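Local coordinates for protein AvrRxo1-ORF1 (Xanthomonas oryzae pv. oryzicola, PDB 4Z8T) that is a type III effector with a polynucleotide kinase domain related to zeta toxins, which probably phosphorylates a nucleotide-type substrate and pairs with the chaperone-like AvrRxo1-ORF2, at residues L43-A47 / F107-L111; S50-L54 / G98-V102. One frame throughout, in Å; residues are numbered along the deposited sequence.

Interaction 1: L43-A47 / F107-L111; sequences LLDQA and FKSSL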
loop_
_atom_site.group_PDB
_atom_site.type_symbol
_atom_site.label_atom_id
_atom_site.label_comp_id
_atom_site.label_asym_id
_atom_site.label_seq_id
_atom_site.Cartn_x
_atom_site.Cartn_y
_atom_site.Cartn_z
ATOM N N LEU A 43 20.729 25.803 33.111
ATOM C CA LEU A 43 19.663 25.155 32.353
ATOM C C LEU A 43 19.096 23.941 33.085
ATOM O O LEU A 43 17.881 23.699 33.031
ATOM C CB LEU A 43 20.142 24.777 30.954
ATOM C CG LEU A 43 20.598 25.976 30.118
ATOM C CD1 LEU A 43 20.985 25.512 28.728
ATOM C CD2 LEU A 43 19.519 27.021 30.032
ATOM N N LEU A 44 19.957 23.188 33.767
ATOM C CA LEU A 44 19.489 22.015 34.508
ATOM C C LEU A 44 18.668 22.442 35.711
ATOM O O LEU A 44 17.677 21.792 36.051
ATOM C CB LEU A 44 20.655 21.124 34.941
ATOM C CG LEU A 44 21.317 20.340 33.810
ATOM C CD1 LEU A 44 22.596 19.660 34.257
ATOM C CD2 LEU A 44 20.341 19.307 33.241
ATOM N N ASP A 45 19.064 23.540 36.353
ATOM C CA ASP A 45 18.286 24.055 37.477
ATOM C C ASP A 45 16.889 24.453 37.027
ATOM O O ASP A 45 15.898 24.173 37.712
ATOM C CB ASP A 45 18.977 25.261 38.125
ATOM C CG ASP A 45 20.193 24.872 38.940
ATOM O OD1 ASP A 45 20.320 23.689 39.316
ATOM O OD2 ASP A 45 21.024 25.762 39.221
ATOM N N GLN A 46 16.812 25.105 35.870
ATOM C CA GLN A 46 15.527 25.549 35.347
ATOM C C GLN A 46 14.629 24.353 35.026
ATOM O O GLN A 46 13.454 24.322 35.401
ATOM C CB GLN A 46 15.727 26.399 34.091
ATOM C CG GLN A 46 16.368 27.757 34.365
ATOM C CD GLN A 46 16.621 28.557 33.094
ATOM O OE1 GLN A 46 16.339 28.098 31.980
ATOM N NE2 GLN A 46 17.151 29.765 33.255
ATOM N N ALA A 47 15.196 23.381 34.326
ATOM C CA ALA A 47 14.453 22.189 33.911
ATOM C C ALA A 47 13.976 21.411 35.129
ATOM O O ALA A 47 12.837 20.918 35.181
ATOM C CB ALA A 47 15.331 21.315 33.024
ATOM N N PHE A 107 16.480 21.965 25.425
ATOM C CA PHE A 107 17.690 22.730 25.773
ATOM C C PHE A 107 18.279 23.454 24.579
ATOM O O PHE A 107 19.188 24.281 24.742
ATOM C CB PHE A 107 18.773 21.824 26.364
ATOM C CG PHE A 107 18.389 21.202 27.683
ATOM C CD1 PHE A 107 18.339 21.976 28.832
ATOM C CD2 PHE A 107 18.082 19.847 27.773
ATOM C CE1 PHE A 107 17.987 21.428 30.053
ATOM C CE2 PHE A 107 17.726 19.287 28.992
ATOM C CZ PHE A 107 17.684 20.078 30.137
ATOM N N LYS A 108 17.786 23.136 23.386
ATOM C CA LYS A 108 18.447 23.563 22.154
ATOM C C LYS A 108 18.436 25.060 21.916
ATOM O O LYS A 108 19.452 25.619 21.513
ATOM C CB LYS A 108 17.871 22.837 20.933
ATOM C CG LYS A 108 18.392 21.419 20.788
ATOM C CD LYS A 108 17.973 20.822 19.449
ATOM C CE LYS A 108 18.696 19.521 19.187
ATOM N NZ LYS A 108 18.277 18.505 20.186
ATOM N N SER A 109 17.307 25.710 22.167
ATOM C CA SER A 109 17.219 27.144 21.946
ATOM C C SER A 109 18.205 27.883 22.853
ATOM O O SER A 109 18.947 28.759 22.395
ATOM C CB SER A 109 15.797 27.642 22.199
ATOM O OG SER A 109 15.722 29.044 22.010
ATOM N N SER A 110 18.229 27.508 24.130
ATOM C CA SER A 110 19.127 28.152 25.081
ATOM C C SER A 110 20.584 27.920 24.705
ATOM O O SER A 110 21.406 28.836 24.788
ATOM C CB SER A 110 18.867 27.670 26.510
ATOM O OG SER A 110 17.646 28.190 27.010
ATOM N N LEU A 111 20.916 26.698 24.316
ATOM C CA LEU A 111 22.306 26.406 23.954
ATOM C C LEU A 111 22.680 27.134 22.674
ATOM O O LEU A 111 23.823 27.580 22.507
ATOM C CB LEU A 111 22.509 24.906 23.775
ATOM C CG LEU A 111 22.363 24.098 25.065
ATOM C CD1 LEU A 111 22.449 22.614 24.753
ATOM C CD2 LEU A 111 23.448 24.495 26.072
#
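L43 carries most of the apolar contact and meets three residues of 107-111. Its CB lies against the F107 ring, with CB to CD1 at 3.9 Å. Its two methyls reach further. CD2 touches the CB of S110 at 3.6 Å, with OG of S110 also beside it, and CD1 meets CD2 of L111 at 3.8 Å. L43 CG is anti to its own carbonyl carbon (chi1 -60°), which sends the branch across to S110 and L111. The F107 ring reaches across to the helix of 43-47. Its CZ is 3.9 Å from A47 CB and 4.2 Å from L44 CD2, both oblique to the ring. The L44 side chain crosses F107 at about a right angle.

Of the backbone, L43 O takes part. It sits in the ring plane, at the edge, 3.7 Å from F107 CE1. The same oxygen accepts the helical bond from A47 N. No hydrogen bond joins the two segments, so the grip is by packing.

L133 touches F107, and F137 touches A47; both belong to helix 123-141. The arrangement is buried helix packing, joining the long helix 34-60 to the short helix 108-113 in what is probably a P-loop kinase-type fold.

Interaction 2: S50-L54 / G98-V102; sequences SALTL and GKGCV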
loop_
_atom_site.group_PDB
_atom_site.type_symbol
_atom_site.label_atom_id
_atom_site.label_comp_id
_atom_site.label_asym_id
_atom_site.label_seq_id
_atom_site.Cartn_x
_atom_site.Cartn_y
_atom_site.Cartn_z
ATOM N N SER A 50 11.046 23.124 36.720
ATOM C CA SER A 50 9.844 22.886 35.939
ATOM C C SER A 50 9.338 21.472 36.171
ATOM O O SER A 50 8.139 21.261 36.319
ATOM C CB SER A 50 10.110 23.105 34.452
ATOM O OG SER A 50 10.357 24.481 34.193
ATOM N N ALA A 51 10.252 20.508 36.207
ATOM C CA ALA A 51 9.840 19.122 36.412
ATOM C C ALA A 51 9.207 18.935 37.787
ATOM O O ALA A 51 8.257 18.149 37.953
ATOM C CB ALA A 51 11.025 18.185 36.229
ATOM N N LEU A 52 9.724 19.639 38.790
ATOM C CA LEU A 52 9.173 19.489 40.130
ATOM C C LEU A 52 7.782 20.094 40.185
ATOM O O LEU A 52 6.894 19.561 40.848
ATOM C CB LEU A 52 10.095 20.133 41.171
ATOM C CG LEU A 52 9.762 19.883 42.642
ATOM C CD1 LEU A 52 9.702 18.397 42.956
ATOM C CD2 LEU A 52 10.796 20.575 43.527
ATOM N N THR A 53 7.587 21.208 39.488
ATOM C CA THR A 53 6.259 21.810 39.404
ATOM C C THR A 53 5.272 20.809 38.799
ATOM O O THR A 53 4.182 20.597 39.341
ATOM C CB THR A 53 6.283 23.104 38.577
ATOM O OG1 THR A 53 7.072 24.080 39.267
ATOM C CG2 THR A 53 4.883 23.651 38.398
ATOM N N LEU A 54 5.670 20.178 37.699
ATOM C CA LEU A 54 4.835 19.157 37.063
ATOM C C LEU A 54 4.506 18.061 38.062
ATOM O O LEU A 54 3.341 17.694 38.242
ATOM C CB LEU A 54 5.558 18.528 35.868
ATOM C CG LEU A 54 5.685 19.292 34.552
ATOM C CD1 LEU A 54 6.297 18.365 33.500
ATOM C CD2 LEU A 54 4.335 19.829 34.082
ATOM N N GLY A 98 4.326 24.136 29.424
ATOM C CA GLY A 98 4.852 23.038 28.636
ATOM C C GLY A 98 6.249 22.557 28.972
ATOM O O GLY A 98 6.721 21.574 28.391
ATOM N N LYS A 99 6.915 23.215 29.913
ATOM C CA LYS A 99 8.284 22.850 30.251
ATOM C C LYS A 99 8.345 21.728 31.290
ATOM O O LYS A 99 7.366 21.475 31.996
ATOM C CB LYS A 99 9.044 24.080 30.756
ATOM C CG LYS A 99 9.136 25.197 29.716
ATOM C CD LYS A 99 9.986 26.353 30.218
ATOM C CE LYS A 99 9.333 27.051 31.393
ATOM N NZ LYS A 99 8.065 27.730 31.009
ATOM N N GLY A 100 9.493 21.058 31.372
ATOM C CA GLY A 100 9.724 20.084 32.429
ATOM C C GLY A 100 9.818 18.647 31.950
ATOM O O GLY A 100 10.089 17.739 32.743
ATOM N N CYS A 101 9.607 18.432 30.653
ATOM C CA CYS A 101 9.645 17.084 30.090
ATOM C C CYS A 101 11.061 16.659 29.720
ATOM O O CYS A 101 11.920 17.505 29.406
ATOM C CB CYS A 101 8.749 16.993 28.849
ATOM S SG CYS A 101 7.026 17.436 29.163
ATOM N N VAL A 102 11.313 15.351 29.767
ATOM C CA VAL A 102 12.595 14.804 29.319
ATOM C C VAL A 102 12.639 14.719 27.799
ATOM O O VAL A 102 11.911 13.940 27.186
ATOM C CB VAL A 102 12.868 13.415 29.901
ATOM C CG1 VAL A 102 14.198 12.880 29.378
ATOM C CG2 VAL A 102 12.883 13.478 31.412
#
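S50, A51 and L54 present one side of their helix to the backbone around G100. The closest pair of CA atoms is A51 and G100, only 4.1 Å apart. S50 points its CB at the loop, and this carbon lies 3.7 Å from G100 CA. Its OG stands anti to the carbonyl carbon (chi1 -68°) and lies alongside K99, 3.7 Å from CB of that lysine. The contact with K99 is not a hydrogen bond. Within its own helix, OG makes a weak hydrogen bond to Q46 O.

The K99 chain bends at chi3, which places CE 3.9 Å from S50 OG. A second bend, at chi4, turns NZ, and the end of the chain leads away from the helix. A51 adds its methyl from the next position, with CB 3.6 Å from G100 O.

The loop links helix 87-95 to helix 108-113 in what is probably a P-loop kinase-type fold. At V102 it pairs by backbone hydrogen bonds with V155 and D157 of strand 154-157, the outermost of the sheet within this chain. G100 has a positive phi (112°). With no side chain, its CA and carbonyl lie directly against S50, A51 and L54.

L54 comes in one turn after S50, with CD1 leading. This methyl is 3.6 Å from K99 O and 3.9 Å from G100 C. It also reaches C101 SG, more loosely, at 4.5 Å. CD2 turns to the K99 carbonyl too. K99 O accepts a hydrogen bond from T96 OG1, so this buried leucine packs on a carbonyl already engaged. A92 and L93 of helix 87-95 also touch L54.

Overall arrangement
Both contacts use helix 34-60, on the same side of the chain's centre. Their centres are 12 Å apart. Along the chain the order is 43-47, 50-54, 98-102, 107-111, so interaction 2 lies within the span that interaction 1 brackets. The chain between 50-54 and 98-102 includes strand 66-71, helix 78-85 and helix 87-95. A probable P-loop (Walker A), G72 to T79, falls in this span. Helix 123-141 touches both contacts, through F137 in each. Helix 34-60 meets helix 108-113 first and, further along, the loop after helix 87-95. Both partners come before helix 123-141 in the chain.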